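Local coordinates for flagellar hook-associated protein 2 (Helicobacter pylori, PDB 6IWY), which caps the tip of the growing flagellar filament, promoting flagellin polymerization there and keeping exported subunits from leaking away unpolymerized, at residues 251-256 against 323-328; 305-310 against 315-320. One frame throughout, in Å; residues are numbered along the deposited sequence.

Contact 1. Residues 251-256 against 323-328; sequences DLLKSS and LTIKGE
Leu-253 and Leu-323 mark the nearest approach of the two backbones, with 8.3 Å between their CA atoms, so residues 251-256 and 323-328 meet through side chains and share no backbone hydrogen bond. Leu-252 and Leu-253 both send their side chains toward 323-328 although they are consecutive. The backbone at Leu-252 is helix-like (phi -71°, psi -47°), and this kink just ahead of the short strand 253-254 sets the pair side by side. On the other segment, ordinary strand geometry brings every second residue to the interface, Leu-323 and Ile-325. Leu-323 sits in the middle. Its CG is met by CD2 of Leu-252 at 3.6 Å, the two side chains crossing obliquely, while its CD1 branch meets CD2 of Leu-253 at 3.4 Å, with those side chains nearly at right angles. Leu-253 has CG anti to its backbone N (chi1 176°), which extends the CD2 methyl far enough to touch Ile-325 as well: CD2 and the CD1 methyl of Ile-325 come tip to tip at 4.0 Å. The contact is wholly apolar and small, burying 146 Å² over both sides. It joins two antiparallel sheets through this apolar patch. Strand 253-254 is an outer strand of the sheet it forms with 314-318 and 304-308, and Leu-253 also lies against Ile-316 there. Strand 322-327 belongs to the other sheet, between strands 268-270 and 344-347, where Leu-323 packs on Val-346 and Ile-325 on Leu-270.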
# COMPACT_ATOMS: atom_id res chain seq x y z
N ASP A 251 -13.07 -1.29 -5.44
CA ASP A 251 -13.97 -2.20 -6.15
C ASP A 251 -13.24 -3.09 -7.16
O ASP A 251 -12.30 -2.67 -7.80
CB ASP A 251 -15.05 -1.37 -6.85
N LEU A 252 -13.73 -4.31 -7.32
CA LEU A 252 -13.04 -5.38 -8.06
C LEU A 252 -12.99 -5.24 -9.59
O LEU A 252 -11.96 -5.48 -10.22
CB LEU A 252 -13.73 -6.70 -7.75
CG LEU A 252 -13.18 -7.95 -8.42
CD1 LEU A 252 -11.87 -8.30 -7.77
CD2 LEU A 252 -14.19 -9.08 -8.31
N LEU A 253 -14.12 -4.93 -10.19
CA LEU A 253 -14.23 -4.90 -11.63
C LEU A 253 -15.07 -3.72 -11.99
O LEU A 253 -16.09 -3.47 -11.40
CB LEU A 253 -14.86 -6.19 -12.16
CG LEU A 253 -15.14 -6.28 -13.67
CD1 LEU A 253 -13.93 -5.82 -14.52
CD2 LEU A 253 -15.59 -7.71 -14.10
N LYS A 254 -14.62 -2.98 -12.98
CA LYS A 254 -15.35 -1.83 -13.47
C LYS A 254 -15.29 -1.93 -14.96
O LYS A 254 -14.22 -2.08 -15.48
CB LYS A 254 -14.69 -0.54 -12.95
CG LYS A 254 -15.01 0.74 -13.76
CD LYS A 254 -15.05 1.99 -12.88
CE LYS A 254 -14.41 3.18 -13.54
NZ LYS A 254 -12.95 3.00 -13.58
N SER A 255 -16.43 -1.88 -15.64
CA SER A 255 -16.44 -1.92 -17.10
C SER A 255 -15.51 -0.89 -17.71
O SER A 255 -15.28 0.17 -17.13
CB SER A 255 -17.81 -1.61 -17.66
OG SER A 255 -18.78 -2.24 -16.88
N SER A 256 -14.98 -1.21 -18.89
CA SER A 256 -14.18 -0.25 -19.66
C SER A 256 -15.01 0.87 -20.26
O SER A 256 -14.50 1.92 -20.54
CB SER A 256 -13.45 -0.94 -20.80
OG SER A 256 -12.28 -1.56 -20.32
N LEU A 323 -13.46 -13.04 -9.82
CA LEU A 323 -14.50 -13.18 -10.85
C LEU A 323 -13.98 -13.89 -12.06
O LEU A 323 -12.88 -13.60 -12.53
CB LEU A 323 -14.97 -11.84 -11.40
CG LEU A 323 -16.07 -11.03 -10.75
CD1 LEU A 323 -16.58 -10.13 -11.85
CD2 LEU A 323 -17.19 -11.86 -10.17
N THR A 324 -14.81 -14.78 -12.60
CA THR A 324 -14.56 -15.38 -13.88
C THR A 324 -15.75 -14.99 -14.75
O THR A 324 -16.90 -15.32 -14.45
CB THR A 324 -14.40 -16.93 -13.77
OG1 THR A 324 -13.16 -17.25 -13.10
CG2 THR A 324 -14.39 -17.58 -15.15
N ILE A 325 -15.45 -14.24 -15.81
CA ILE A 325 -16.42 -13.85 -16.79
C ILE A 325 -16.34 -14.84 -17.96
O ILE A 325 -15.25 -15.22 -18.39
CB ILE A 325 -16.17 -12.42 -17.34
CG1 ILE A 325 -15.69 -11.47 -16.22
CG2 ILE A 325 -17.41 -11.88 -18.03
CD1 ILE A 325 -16.58 -11.43 -15.08
N LYS A 326 -17.50 -15.28 -18.43
CA LYS A 326 -17.58 -16.09 -19.63
C LYS A 326 -18.92 -15.88 -20.33
O LYS A 326 -19.93 -15.46 -19.73
CB LYS A 326 -17.40 -17.57 -19.32
N GLY A 327 -18.91 -16.18 -21.62
CA GLY A 327 -20.12 -16.09 -22.42
C GLY A 327 -20.64 -17.49 -22.49
O GLY A 327 -19.86 -18.42 -22.61
N GLU A 328 -21.96 -17.66 -22.39
CA GLU A 328 -22.56 -18.99 -22.41
C GLU A 328 -23.08 -19.46 -23.81
O GLU A 328 -23.64 -20.55 -23.93
CB GLU A 328 -23.65 -19.04 -21.34
CG GLU A 328 -23.11 -18.96 -19.89
CD GLU A 328 -22.17 -20.13 -19.53
OE1 GLU A 328 -21.32 -19.95 -18.61
OE2 GLU A 328 -22.27 -21.22 -20.16

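Contact 2. Residues 305-310 against 315-320; sequences SAFKNA and VINSKT
Ser-305 and Asn-317 form a hydrogen-bonded antiparallel pair, as do Phe-307 and Val-315, with the non-hydrogen-bonded pair Ala-306 and Ile-316 between them. Four backbone bonds result, and every N and O of the two hydrogen-bonded pairs is used. At one end, Ser-305 N gives to Asn-317 O at 2.8 Å and Asn-317 N gives back to Ser-305 O. At the other, Phe-307 N reaches Val-315 O at 3.0 Å, and Val-315 N reaches Phe-307 O at 2.9 Å in an almost straight bond (170° at the hydrogen). The intervening residues turn their amides outward: Ala-306 N donates to Asn-299 OD1, and Ile-316 bonds to Leu-253. The side-chain OD1 of Asn-317 accepts from Leu-252 N. Past the strand, Ser-318 OG receives Thr-320 N in an ST turn and also the hydroxyl of Thr-320, while itself bonding to Met-322 O. On the face carrying Ser-305, Phe-307, Val-315 and Asn-317, the Phe-307 side chain runs alongside Val-315. Its CG is placed between the backbone N and carbonyl carbon (chi1 68°), and Val-315 CB sits over one face of the ring, toward its rim, in a CH-pi contact 3.9 Å from the centroid, with ND2 of Asn-317 near the ring edge. This is a beta hairpin within the flagellin hook IN motif. Strand 304-308 is the outer strand and 314-318 the middle one; helix 292-299 covers Ala-306 through Ile-298, and Ile-316 packs on Leu-323 of strand 322-327.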
# COMPACT_ATOMS: atom_id res chain seq x y z
N SER A 305 -22.01 -8.62 -6.29
CA SER A 305 -22.76 -7.40 -6.05
C SER A 305 -22.34 -6.50 -7.15
O SER A 305 -21.25 -6.67 -7.66
CB SER A 305 -22.49 -6.78 -4.66
OG SER A 305 -21.12 -6.52 -4.47
N ALA A 306 -23.22 -5.60 -7.52
CA ALA A 306 -22.95 -4.66 -8.57
C ALA A 306 -23.68 -3.35 -8.30
O ALA A 306 -24.67 -3.31 -7.58
CB ALA A 306 -23.36 -5.24 -9.91
N PHE A 307 -23.16 -2.27 -8.87
CA PHE A 307 -23.78 -0.96 -8.76
C PHE A 307 -23.36 -0.09 -9.94
O PHE A 307 -22.53 -0.51 -10.77
CB PHE A 307 -23.45 -0.31 -7.41
CG PHE A 307 -21.99 0.09 -7.21
CD1 PHE A 307 -21.60 1.43 -7.32
CD2 PHE A 307 -21.03 -0.84 -6.85
CE1 PHE A 307 -20.27 1.82 -7.10
CE2 PHE A 307 -19.71 -0.45 -6.64
CZ PHE A 307 -19.34 0.89 -6.77
N LYS A 308 -23.98 1.10 -10.02
CA LYS A 308 -23.76 2.05 -11.10
C LYS A 308 -23.04 3.28 -10.57
O LYS A 308 -23.56 4.04 -9.77
CB LYS A 308 -25.11 2.45 -11.74
CG LYS A 308 -25.08 3.67 -12.68
N ASN A 309 -21.86 3.46 -11.14
CA ASN A 309 -20.88 4.52 -10.89
C ASN A 309 -21.36 5.93 -11.20
O ASN A 309 -22.30 6.11 -11.96
CB ASN A 309 -19.71 4.27 -11.88
CG ASN A 309 -18.36 4.40 -11.26
OD1 ASN A 309 -18.23 4.50 -10.01
ND2 ASN A 309 -17.33 4.37 -12.10
N ALA A 310 -20.66 6.92 -10.66
CA ALA A 310 -20.94 8.32 -11.00
C ALA A 310 -20.69 8.63 -12.49
O ALA A 310 -21.23 9.59 -13.01
CB ALA A 310 -20.11 9.24 -10.14
N VAL A 315 -20.08 -1.57 -11.97
CA VAL A 315 -19.03 -2.03 -11.09
C VAL A 315 -19.51 -3.32 -10.46
O VAL A 315 -20.57 -3.35 -9.89
CB VAL A 315 -18.69 -1.00 -10.02
CG1 VAL A 315 -17.61 -1.52 -9.10
CG2 VAL A 315 -18.25 0.30 -10.68
N ILE A 316 -18.76 -4.40 -10.61
CA ILE A 316 -19.11 -5.68 -10.00
C ILE A 316 -18.09 -6.01 -8.90
O ILE A 316 -16.90 -5.85 -9.07
CB ILE A 316 -19.04 -6.83 -10.99
CG1 ILE A 316 -19.75 -6.49 -12.31
CG2 ILE A 316 -19.65 -8.04 -10.39
CD1 ILE A 316 -19.29 -7.39 -13.44
N ASN A 317 -18.61 -6.51 -7.79
CA ASN A 317 -17.83 -7.07 -6.71
C ASN A 317 -18.14 -8.56 -6.45
O ASN A 317 -19.23 -9.03 -6.76
CB ASN A 317 -18.07 -6.24 -5.47
CG ASN A 317 -17.09 -5.13 -5.36
OD1 ASN A 317 -15.88 -5.40 -5.25
ND2 ASN A 317 -17.56 -3.87 -5.39
N SER A 318 -17.19 -9.26 -5.86
CA SER A 318 -17.38 -10.62 -5.43
C SER A 318 -16.88 -10.82 -3.99
O SER A 318 -15.84 -10.30 -3.62
CB SER A 318 -16.60 -11.52 -6.34
OG SER A 318 -16.51 -12.82 -5.79
N LYS A 319 -17.59 -11.62 -3.19
CA LYS A 319 -17.15 -11.95 -1.84
C LYS A 319 -15.76 -12.58 -1.80
O LYS A 319 -14.99 -12.40 -0.83
CB LYS A 319 -18.13 -12.92 -1.15
N THR A 320 -15.45 -13.35 -2.84
CA THR A 320 -14.24 -14.13 -2.87
C THR A 320 -13.07 -13.30 -3.36
O THR A 320 -11.93 -13.76 -3.34
CB THR A 320 -14.41 -15.31 -3.79
OG1 THR A 320 -14.83 -14.83 -5.08
CG2 THR A 320 -15.44 -16.28 -3.23

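Contact 2 is nested within the chain loop that contact 1 closes, and their centres lie 10 Å apart. Strand 314-318 ties them together. Along the edge not used by the hairpin it takes up strand 253-254, with probable hydrogen bonds from Ile-316 N to Leu-253 O at 2.9 Å and from Leu-252 N to Asn-317 OD1 at 3.2 Å. The turn at 318-320 then leads into strand 322-327 of the second sheet. Contact 2 pairs an outer strand of the three-stranded sheet with its middle strand, whereas contact 1 sets the other outer strand, 253-254, against the second sheet. In this piece of the longer cap protein both lie on one side of the chain's centre.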